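Local coordinates for putative uncharacterized protein (Ustilago maydis, PDB 4GNX) that binds single-stranded DNA through OB-fold domains, as a subunit of replication protein A, at residues Q135-G140 and A200-K205; N125-V130 and R212-F217. All coordinates share one frame; numbering follows the deposited sequence.

Contact 1: Q135-G140 and A200-K205. Unlike the reference sequence in segment 135-140: Gln135 (reference Thr). With nucleotides of chain G.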
ATOM      1  N   GLN C 135      -3.864   0.233  14.778  1.00 82.50           N
ATOM      2  CA  GLN C 135      -3.714   0.688  16.164  1.00 81.05           C
ATOM      3  C   GLN C 135      -4.889   0.209  16.982  1.00 78.88           C
ATOM      4  O   GLN C 135      -6.022   0.229  16.505  1.00 79.36           O
ATOM      5  CB  GLN C 135      -3.681   2.220  16.240  1.00 85.25           C
ATOM      6  CG  GLN C 135      -3.009   2.917  15.070  1.00 90.31           C
ATOM      7  CD  GLN C 135      -1.517   2.638  15.002  1.00 92.86           C
ATOM      8  OE1 GLN C 135      -1.049   1.566  15.421  1.00 91.42           O
ATOM      9  NE2 GLN C 135      -0.757   3.603  14.470  1.00 94.61           N
ATOM     10  N   CYS C 136      -4.614  -0.178  18.225  1.00 75.98           N
ATOM     11  CA  CYS C 136      -5.626  -0.734  19.111  1.00 75.77           C
ATOM     12  C   CYS C 136      -5.184  -0.630  20.574  1.00 72.93           C
ATOM     13  O   CYS C 136      -3.987  -0.566  20.853  1.00 71.40           O
ATOM     14  CB  CYS C 136      -5.936  -2.174  18.670  1.00 77.35           C
ATOM     15  SG  CYS C 136      -5.956  -3.453  19.936  1.00 80.75           S
ATOM     16  N   ASP C 137      -6.149  -0.581  21.493  1.00 72.59           N
ATOM     17  CA  ASP C 137      -5.854  -0.543  22.926  1.00 71.99           C
ATOM     18  C   ASP C 137      -6.247  -1.839  23.619  1.00 70.53           C
ATOM     19  O   ASP C 137      -7.349  -2.333  23.415  1.00 72.78           O
ATOM     20  CB  ASP C 137      -6.593   0.611  23.590  1.00 76.07           C
ATOM     21  CG  ASP C 137      -6.005   1.960  23.244  1.00 77.83           C
ATOM     22  OD1 ASP C 137      -4.941   2.001  22.587  1.00 75.29           O
ATOM     23  OD2 ASP C 137      -6.617   2.984  23.631  1.00 81.57           O
ATOM     24  N   VAL C 138      -5.359  -2.373  24.454  1.00 67.61           N
ATOM     25  CA  VAL C 138      -5.605  -3.651  25.135  1.00 67.50           C
ATOM     26  C   VAL C 138      -5.174  -3.623  26.599  1.00 67.58           C
ATOM     27  O   VAL C 138      -4.078  -3.166  26.915  1.00 65.55           O
ATOM     28  CB  VAL C 138      -4.890  -4.829  24.420  1.00 65.61           C
ATOM     29  CG1 VAL C 138      -4.753  -6.041  25.330  1.00 65.78           C
ATOM     30  CG2 VAL C 138      -5.617  -5.215  23.140  1.00 66.07           C
ATOM     31  N   ILE C 139      -6.054  -4.113  27.475  1.00 70.56           N
ATOM     32  CA  ILE C 139      -5.711  -4.407  28.873  1.00 72.22           C
ATOM     33  C   ILE C 139      -5.916  -5.898  29.216  1.00 74.01           C
ATOM     34  O   ILE C 139      -6.782  -6.569  28.640  1.00 75.76           O
ATOM     35  CB  ILE C 139      -6.488  -3.500  29.859  1.00 74.81           C
ATOM     36  CG1 ILE C 139      -5.851  -3.548  31.258  1.00 75.73           C
ATOM     37  CG2 ILE C 139      -7.979  -3.838  29.855  1.00 77.06           C
ATOM     38  CD1 ILE C 139      -6.334  -2.471  32.201  1.00 78.38           C
ATOM     39  N   GLY C 140      -5.113  -6.410  30.146  1.00 74.19           N
ATOM     40  CA  GLY C 140      -5.217  -7.802  30.583  1.00 74.70           C
ATOM     41  C   GLY C 140      -4.156  -8.189  31.592  1.00 74.24           C
ATOM     42  O   GLY C 140      -3.232  -7.417  31.870  1.00 73.18           O
ATOM     43  N   ALA C 200      -1.485  -2.501  30.809  1.00 72.10           N
ATOM     44  CA  ALA C 200      -2.379  -1.689  29.983  1.00 71.36           C
ATOM     45  C   ALA C 200      -1.631  -1.112  28.784  1.00 68.91           C
ATOM     46  O   ALA C 200      -0.614  -0.436  28.940  1.00 69.57           O
ATOM     47  CB  ALA C 200      -3.003  -0.577  30.816  1.00 73.51           C
ATOM     48  N   PHE C 201      -2.144  -1.367  27.588  1.00 66.93           N
ATOM     49  CA  PHE C 201      -1.467  -0.948  26.371  1.00 65.06           C
ATOM     50  C   PHE C 201      -2.227   0.095  25.558  1.00 66.25           C
ATOM     51  O   PHE C 201      -3.426  -0.070  25.278  1.00 67.48           O
ATOM     52  CB  PHE C 201      -1.165  -2.163  25.509  1.00 63.14           C
ATOM     53  CG  PHE C 201      -0.120  -3.064  26.089  1.00 62.98           C
ATOM     54  CD1 PHE C 201      -0.461  -4.057  27.000  1.00 63.81           C
ATOM     55  CD2 PHE C 201       1.215  -2.918  25.733  1.00 62.56           C
ATOM     56  CE1 PHE C 201       0.507  -4.890  27.545  1.00 63.49           C
ATOM     57  CE2 PHE C 201       2.185  -3.755  26.273  1.00 62.71           C
ATOM     58  CZ  PHE C 201       1.830  -4.740  27.184  1.00 62.55           C
ATOM     59  N   LYS C 202      -1.519   1.169  25.192  1.00 66.08           N
ATOM     60  CA  LYS C 202      -2.048   2.197  24.284  1.00 66.02           C
ATOM     61  C   LYS C 202      -1.330   2.148  22.939  1.00 63.95           C
ATOM     62  O   LYS C 202      -0.097   2.124  22.883  1.00 63.18           O
ATOM     63  CB  LYS C 202      -1.958   3.602  24.903  1.00 67.46           C
ATOM     64  CG  LYS C 202      -3.176   4.474  24.623  1.00 69.44           C
ATOM     65  CD  LYS C 202      -3.052   5.238  23.317  1.00 69.36           C
ATOM     66  CE  LYS C 202      -4.318   5.141  22.483  1.00 69.81           C
ATOM     67  NZ  LYS C 202      -5.545   5.481  23.244  1.00 71.99           N
ATOM     68  N   GLY C 203      -2.115   2.118  21.867  1.00 64.07           N
ATOM     69  CA  GLY C 203      -1.590   2.131  20.503  1.00 63.35           C
ATOM     70  C   GLY C 203      -0.676   0.959  20.210  1.00 61.53           C
ATOM     71  O   GLY C 203       0.540   1.100  20.212  1.00 60.65           O
ATOM     72  N   VAL C 204      -1.273  -0.199  19.961  1.00 60.96           N
ATOM     73  CA  VAL C 204      -0.528  -1.419  19.737  1.00 59.59           C
ATOM     74  C   VAL C 204      -0.885  -1.942  18.348  1.00 60.62           C
ATOM     75  O   VAL C 204      -2.021  -1.777  17.902  1.00 62.40           O
ATOM     76  CB  VAL C 204      -0.863  -2.427  20.855  1.00 59.86           C
ATOM     77  CG1 VAL C 204      -0.511  -3.859  20.481  1.00 59.80           C
ATOM     78  CG2 VAL C 204      -0.141  -2.027  22.126  1.00 59.62           C
ATOM     79  N   LYS C 205       0.086  -2.544  17.654  1.00 60.22           N
ATOM     80  CA  LYS C 205      -0.145  -3.073  16.306  1.00 60.73           C
ATOM     81  C   LYS C 205      -0.763  -4.455  16.362  1.00 61.32           C
ATOM     82  O   LYS C 205      -0.300  -5.311  17.108  1.00 60.07           O
ATOM     83  CB  LYS C 205       1.145  -3.126  15.488  1.00 60.36           C
ATOM     84  CG  LYS C 205       0.890  -3.356  14.000  1.00 62.32           C
ATOM     85  CD  LYS C 205       2.152  -3.682  13.203  1.00 63.19           C
ATOM     86  CE  LYS C 205       2.868  -4.927  13.716  1.00 62.51           C
ATOM     87  NZ  LYS C 205       4.051  -5.259  12.876  1.00 63.50           N
TER
ATOM     88  P    DT G   6       7.031  -3.118  12.114  1.00 84.87           P
ATOM     89  OP1  DT G   6       6.367  -3.141  10.786  1.00 89.54           O
ATOM     90  OP2  DT G   6       6.231  -3.407  13.334  1.00 89.47           O
ATOM     91  O5'  DT G   6       8.264  -4.127  12.056  1.00 81.58           O
ATOM     92  C5'  DT G   6       9.055  -4.269  10.856  1.00 80.28           C
ATOM     93  C4'  DT G   6      10.482  -4.650  11.184  1.00 78.55           C
ATOM     94  O4'  DT G   6      11.063  -3.704  12.112  1.00 80.20           O
ATOM     95  C3'  DT G   6      10.664  -6.035  11.805  1.00 75.50           C
ATOM     96  O3'  DT G   6      11.713  -6.728  11.124  1.00 76.90           O
ATOM     97  C2'  DT G   6      10.982  -5.756  13.264  1.00 73.06           C
ATOM     98  C1'  DT G   6      11.582  -4.358  13.260  1.00 74.71           C
ATOM     99  N1   DT G   6      11.226  -3.542  14.445  1.00 72.83           N
ATOM    100  C2   DT G   6      12.225  -3.137  15.302  1.00 75.03           C
ATOM    101  O2   DT G   6      13.401  -3.422  15.140  1.00 84.71           O
ATOM    102  N3   DT G   6      11.795  -2.383  16.365  1.00 70.04           N
ATOM    103  C4   DT G   6      10.498  -2.001  16.648  1.00 68.40           C
ATOM    104  O4   DT G   6      10.264  -1.322  17.645  1.00 68.08           O
ATOM    105  C5   DT G   6       9.503  -2.454  15.704  1.00 68.75           C
ATOM    106  C7   DT G   6       8.070  -2.084  15.925  1.00 69.96           C
ATOM    107  C6   DT G   6       9.911  -3.193  14.666  1.00 70.91           C
ATOM    108  P    DT G   7      11.310  -8.045  10.320  1.00 78.53           P
ATOM    109  OP1  DT G   7      12.447  -8.458   9.458  1.00 80.18           O
ATOM    110  OP2  DT G   7       9.980  -7.794   9.706  1.00 82.34           O
ATOM    111  O5'  DT G   7      11.149  -9.094  11.509  1.00 75.48           O
ATOM    112  C5'  DT G   7      12.251  -9.387  12.394  1.00 70.46           C
ATOM    113  C4'  DT G   7      11.898 -10.513  13.340  1.00 70.43           C
ATOM    114  O4'  DT G   7      10.843 -10.100  14.238  1.00 67.98           O
ATOM    115  C3'  DT G   7      11.395 -11.797  12.686  1.00 74.14           C
ATOM    116  O3'  DT G   7      11.831 -12.896  13.488  1.00 82.70           O
ATOM    117  C2'  DT G   7       9.885 -11.647  12.743  1.00 68.29           C
ATOM    118  C1'  DT G   7       9.690 -10.915  14.061  1.00 62.93           C
ATOM    119  N1   DT G   7       8.507 -10.037  14.156  1.00 56.90           N
ATOM    120  C2   DT G   7       7.734 -10.139  15.290  1.00 55.35           C
ATOM    121  O2   DT G   7       7.960 -10.939  16.180  1.00 53.75           O
ATOM    122  N3   DT G   7       6.676  -9.266  15.340  1.00 57.08           N
ATOM    123  C4   DT G   7       6.333  -8.313  14.401  1.00 53.52           C
ATOM    124  O4   DT G   7       5.350  -7.601  14.585  1.00 54.92           O
ATOM    125  C5   DT G   7       7.190  -8.257  13.240  1.00 52.71           C
ATOM    126  C7   DT G   7       6.885  -7.265  12.163  1.00 55.22           C
ATOM    127  C6   DT G   7       8.227  -9.104  13.181  1.00 54.05           C
TER
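Val138 and Phe201 face each other as an antiparallel hydrogen-bonded pair joining strands 135-152 and 198-207 of an OB-fold, the barrel fold by which replication protein A holds single-stranded DNA. Phe201 N donates to Val138 O over 2.7 Å, and Val138 N returns a bond to Phe201 O at 3.1 Å. The oxygen of Val138 also lies at the edge of the Phe201 ring, in its plane. Beyond this pair the chain turns a corner at Lys202 and Gly203, and a side chain takes over the bonding. Asp137 keeps its CG beside the backbone N and anti to the carbonyl carbon (chi1 -73°), which presents both carboxylate oxygens to the corner. OD1 accepts from Gly203 N at 2.9 Å, an almost straight bond of 170° at the hydrogen. OD2 offers its syn lone pair to Lys202 NZ at 2.7 Å, a salt bridge, and also accepts from Glu120 N. The lysine chain bends back at three torsions to reach it, and its positive charge probably steadies the carboxylate. After the corner, Val204 N is satisfied by Cys136 O at 2.9 Å. Next along the strand, Lys205 extends to the DNA of chain G: its NZ donates to OP2 of the DT6 phosphate at 2.9 Å and to the base oxygen O4 of DT7 at 3.2 Å.

Contact 2: N125-V130 and R212-F217. With nucleotides of chain G.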
ATOM      1  N   ASN C 125     -10.799 -11.422  23.227  1.00 88.93           N
ATOM      2  CA  ASN C 125     -11.682 -12.201  22.352  1.00 92.83           C
ATOM      3  C   ASN C 125     -12.249 -11.421  21.151  1.00 93.20           C
ATOM      4  O   ASN C 125     -12.720 -12.019  20.186  1.00 96.22           O
ATOM      5  CB  ASN C 125     -12.801 -12.900  23.150  1.00 98.10           C
ATOM      6  CG  ASN C 125     -13.386 -12.026  24.245  1.00 98.76           C
ATOM      7  OD1 ASN C 125     -12.672 -11.547  25.129  1.00 96.79           O
ATOM      8  ND2 ASN C 125     -14.695 -11.824  24.195  1.00101.53           N
ATOM      9  N   GLU C 126     -12.179 -10.094  21.203  1.00 91.35           N
ATOM     10  CA  GLU C 126     -12.755  -9.243  20.154  1.00 92.36           C
ATOM     11  C   GLU C 126     -11.741  -8.876  19.058  1.00 88.39           C
ATOM     12  O   GLU C 126     -12.117  -8.405  17.980  1.00 88.26           O
ATOM     13  CB  GLU C 126     -13.359  -7.978  20.775  1.00 94.36           C
ATOM     14  CG  GLU C 126     -14.114  -8.235  22.077  1.00100.16           C
ATOM     15  CD  GLU C 126     -15.050  -7.104  22.486  1.00104.49           C
ATOM     16  OE1 GLU C 126     -14.581  -5.942  22.594  1.00103.15           O
ATOM     17  OE2 GLU C 126     -16.254  -7.387  22.721  1.00108.72           O
ATOM     18  N   LEU C 127     -10.462  -9.121  19.343  1.00 84.09           N
ATOM     19  CA  LEU C 127      -9.354  -8.746  18.463  1.00 79.89           C
ATOM     20  C   LEU C 127      -9.477  -9.300  17.066  1.00 81.11           C
ATOM     21  O   LEU C 127      -8.988  -8.700  16.117  1.00 79.89           O
ATOM     22  CB  LEU C 127      -8.023  -9.220  19.042  1.00 77.09           C
ATOM     23  CG  LEU C 127      -7.504  -8.536  20.306  1.00 75.81           C
ATOM     24  CD1 LEU C 127      -6.435  -9.397  20.961  1.00 75.53           C
ATOM     25  CD2 LEU C 127      -6.967  -7.141  20.017  1.00 73.85           C
ATOM     26  N   GLU C 128     -10.115 -10.455  16.940  1.00 84.61           N
ATOM     27  CA  GLU C 128     -10.249 -11.082  15.637  1.00 86.94           C
ATOM     28  C   GLU C 128     -11.133 -10.258  14.702  1.00 88.07           C
ATOM     29  O   GLU C 128     -11.143 -10.489  13.496  1.00 90.12           O
ATOM     30  CB  GLU C 128     -10.717 -12.536  15.759  1.00 91.58           C
ATOM     31  CG  GLU C 128     -11.835 -12.781  16.769  1.00 94.93           C
ATOM     32  CD  GLU C 128     -12.186 -14.260  16.922  1.00 98.94           C
ATOM     33  OE1 GLU C 128     -11.265 -15.110  16.930  1.00 98.70           O
ATOM     34  OE2 GLU C 128     -13.389 -14.577  17.046  1.00102.30           O
ATOM     35  N   SER C 129     -11.844  -9.280  15.262  1.00 87.75           N
ATOM     36  CA  SER C 129     -12.659  -8.351  14.467  1.00 89.94           C
ATOM     37  C   SER C 129     -11.891  -7.091  14.012  1.00 87.06           C
ATOM     38  O   SER C 129     -12.298  -6.417  13.068  1.00 87.68           O
ATOM     39  CB  SER C 129     -13.938  -7.965  15.223  1.00 92.15           C
ATOM     40  OG  SER C 129     -13.636  -7.153  16.345  1.00 89.44           O
ATOM     41  N   VAL C 130     -10.792  -6.780  14.696  1.00 84.52           N
ATOM     42  CA  VAL C 130      -9.861  -5.716  14.293  1.00 82.59           C
ATOM     43  C   VAL C 130      -8.992  -6.226  13.146  1.00 82.83           C
ATOM     44  O   VAL C 130      -8.503  -7.360  13.192  1.00 82.85           O
ATOM     45  CB  VAL C 130      -8.911  -5.320  15.452  1.00 79.10           C
ATOM     46  CG1 VAL C 130      -7.926  -4.238  15.008  1.00 76.98           C
ATOM     47  CG2 VAL C 130      -9.694  -4.881  16.682  1.00 79.24           C
ATOM     48  N   ARG C 212      -4.424 -13.940  15.473  1.00 74.01           N
ATOM     49  CA  ARG C 212      -4.252 -12.567  15.951  1.00 69.15           C
ATOM     50  C   ARG C 212      -3.126 -12.499  16.973  1.00 66.27           C
ATOM     51  O   ARG C 212      -3.057 -13.321  17.887  1.00 67.02           O
ATOM     52  CB  ARG C 212      -5.548 -12.034  16.566  1.00 68.74           C
ATOM     53  CG  ARG C 212      -6.602 -11.613  15.556  1.00 70.33           C
ATOM     54  CD  ARG C 212      -6.188 -10.329  14.858  1.00 68.03           C
ATOM     55  NE  ARG C 212      -7.203  -9.816  13.938  1.00 69.48           N
ATOM     56  CZ  ARG C 212      -7.328 -10.186  12.667  1.00 71.50           C
ATOM     57  NH1 ARG C 212      -6.514 -11.093  12.144  1.00 72.09           N
ATOM     58  NH2 ARG C 212      -8.280  -9.652  11.924  1.00 73.63           N
ATOM     59  N   SER C 213      -2.240 -11.523  16.795  1.00 63.45           N
ATOM     60  CA  SER C 213      -1.147 -11.270  17.727  1.00 61.16           C
ATOM     61  C   SER C 213      -0.784  -9.789  17.749  1.00 58.83           C
ATOM     62  O   SER C 213      -1.172  -9.031  16.852  1.00 58.70           O
ATOM     63  CB  SER C 213       0.076 -12.123  17.387  1.00 62.12           C
ATOM     64  OG  SER C 213       0.553 -11.839  16.086  1.00 62.96           O
ATOM     65  N   LEU C 214      -0.047  -9.388  18.783  1.00 57.43           N
ATOM     66  CA  LEU C 214       0.231  -7.977  19.042  1.00 55.95           C
ATOM     67  C   LEU C 214       1.706  -7.627  19.014  1.00 55.47           C
ATOM     68  O   LEU C 214       2.566  -8.455  19.318  1.00 56.37           O
ATOM     69  CB  LEU C 214      -0.370  -7.548  20.374  1.00 55.16           C
ATOM     70  CG  LEU C 214      -1.878  -7.727  20.488  1.00 56.64           C
ATOM     71  CD1 LEU C 214      -2.342  -7.456  21.916  1.00 57.72           C
ATOM     72  CD2 LEU C 214      -2.616  -6.860  19.483  1.00 56.15           C
ATOM     73  N   SER C 215       1.977  -6.386  18.637  1.00 55.05           N
ATOM     74  CA  SER C 215       3.317  -5.845  18.619  1.00 55.96           C
ATOM     75  C   SER C 215       3.272  -4.365  18.954  1.00 56.58           C
ATOM     76  O   SER C 215       2.304  -3.674  18.618  1.00 57.02           O
ATOM     77  CB  SER C 215       3.947  -6.038  17.246  1.00 57.81           C
ATOM     78  OG  SER C 215       5.073  -5.192  17.100  1.00 58.53           O
ATOM     79  N   MET C 216       4.332  -3.877  19.594  1.00 57.14           N
ATOM     80  CA  MET C 216       4.432  -2.459  19.929  1.00 57.82           C
ATOM     81  C   MET C 216       5.057  -1.615  18.829  1.00 58.53           C
ATOM     82  O   MET C 216       5.890  -2.088  18.062  1.00 59.08           O
ATOM     83  CB  MET C 216       5.182  -2.263  21.242  1.00 58.10           C
ATOM     84  CG  MET C 216       4.368  -2.739  22.432  1.00 59.71           C
ATOM     85  SD  MET C 216       4.535  -1.752  23.942  1.00 62.69           S
ATOM     86  CE  MET C 216       6.293  -1.943  24.257  1.00 62.15           C
ATOM     87  N   PHE C 217       4.612  -0.367  18.754  1.00 59.42           N
ATOM     88  CA  PHE C 217       5.288   0.673  17.992  1.00 60.95           C
ATOM     89  C   PHE C 217       6.111   1.577  18.910  1.00 62.02           C
ATOM     90  O   PHE C 217       5.868   1.642  20.120  1.00 61.12           O
ATOM     91  CB  PHE C 217       4.265   1.527  17.263  1.00 61.80           C
ATOM     92  CG  PHE C 217       3.737   0.899  16.020  1.00 62.03           C
ATOM     93  CD1 PHE C 217       2.395   1.013  15.694  1.00 62.09           C
ATOM     94  CD2 PHE C 217       4.586   0.197  15.166  1.00 62.68           C
ATOM     95  CE1 PHE C 217       1.900   0.445  14.537  1.00 63.50           C
ATOM     96  CE2 PHE C 217       4.098  -0.379  14.009  1.00 64.05           C
ATOM     97  CZ  PHE C 217       2.750  -0.249  13.690  1.00 64.35           C
TER
ATOM     98  P    DT G   5      10.965   2.042   8.350  1.00148.99           P
ATOM     99  OP1  DT G   5      10.909   1.150   7.163  1.00148.88           O
ATOM    100  OP2  DT G   5      10.039   3.208   8.420  1.00150.06           O
ATOM    101  O5'  DT G   5      10.668   1.092   9.601  1.00136.76           O
ATOM    102  C5'  DT G   5       9.355   0.508   9.794  1.00122.53           C
ATOM    103  C4'  DT G   5       9.232  -0.182  11.137  1.00109.26           C
ATOM    104  O4'  DT G   5       9.705   0.681  12.200  1.00104.04           O
ATOM    105  C3'  DT G   5       7.803  -0.564  11.533  1.00104.41           C
ATOM    106  O3'  DT G   5       7.800  -1.727  12.372  1.00 97.35           O
ATOM    107  C2'  DT G   5       7.351   0.627  12.358  1.00101.70           C
ATOM    108  C1'  DT G   5       8.633   1.008  13.082  1.00101.88           C
ATOM    109  N1   DT G   5       8.751   2.438  13.439  1.00102.43           N
ATOM    110  C2   DT G   5       8.474   2.802  14.738  1.00100.04           C
ATOM    111  O2   DT G   5       8.124   2.005  15.594  1.00 96.03           O
ATOM    112  N3   DT G   5       8.613   4.145  14.998  1.00102.33           N
ATOM    113  C4   DT G   5       9.000   5.134  14.111  1.00 96.90           C
ATOM    114  O4   DT G   5       9.086   6.299  14.492  1.00 91.43           O
ATOM    115  C5   DT G   5       9.276   4.680  12.766  1.00 95.46           C
ATOM    116  C7   DT G   5       9.696   5.679  11.734  1.00 91.73           C
ATOM    117  C6   DT G   5       9.137   3.373  12.501  1.00101.73           C
TER
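With CG beside its backbone N (chi1 -77°) and its chain bent at chi2 (-72°), Arg212 folds over the 3-10 turn 127-129, and its guanidinium meets the carbonyls of Leu127 and Val130. The contact joins the start of strand 213-217 and Arg212 just before it to the segment preceding strand 135-152 of the OB-fold barrel. Arg212 NE donates to Leu127 O at 3.0 Å from above the carbonyl plane. That oxygen also accepts the turn's own bond from Val130 N, which arrives at the opposite face, and both donors are thereby served by one acceptor. Arg212 NE and NH2 share Val130 O at 2.9 and 2.6 Å, both weak bonds because they are bent at the hydrogen; the oxygen lies near the guanidinium plane, at its edge. The aliphatic part takes part as well: Arg212 CG packs 3.7 Å from Glu128 CA. Deeper in, Leu127 CD2 meets Leu214 CD2 at 4.4 Å, an apolar contact between buried side chains, with Cys136 and Val138 also touching Leu127. At the far end of the strand Phe217 reaches the DNA, its CE2 lying 3.8 Å from the sugar atom C2' of DT5 of chain G.

Contacts 1 and 2 lie in one OB domain, their centres about 8 Å apart, and share a sheet in which strands 198-207 and 213-217 are antiparallel neighbours. Along the chain contact 1 is nested within the loop that contact 2 closes. A probable hydrogen bond from Lys205 N to Ser215 O, 2.7 Å, ties the two strands, and Val204 packs against Leu214 beside it. Toward the DNA the ring of Phe217 takes Lys205 CD at 3.5 Å from its CZ, while Gln135, which differs from the reference sequence, touches the same ring. Lys205 and Phe217 thus form adjoining parts of the surface that meets consecutive thymidine nucleotides DT5 to DT7 of chain G.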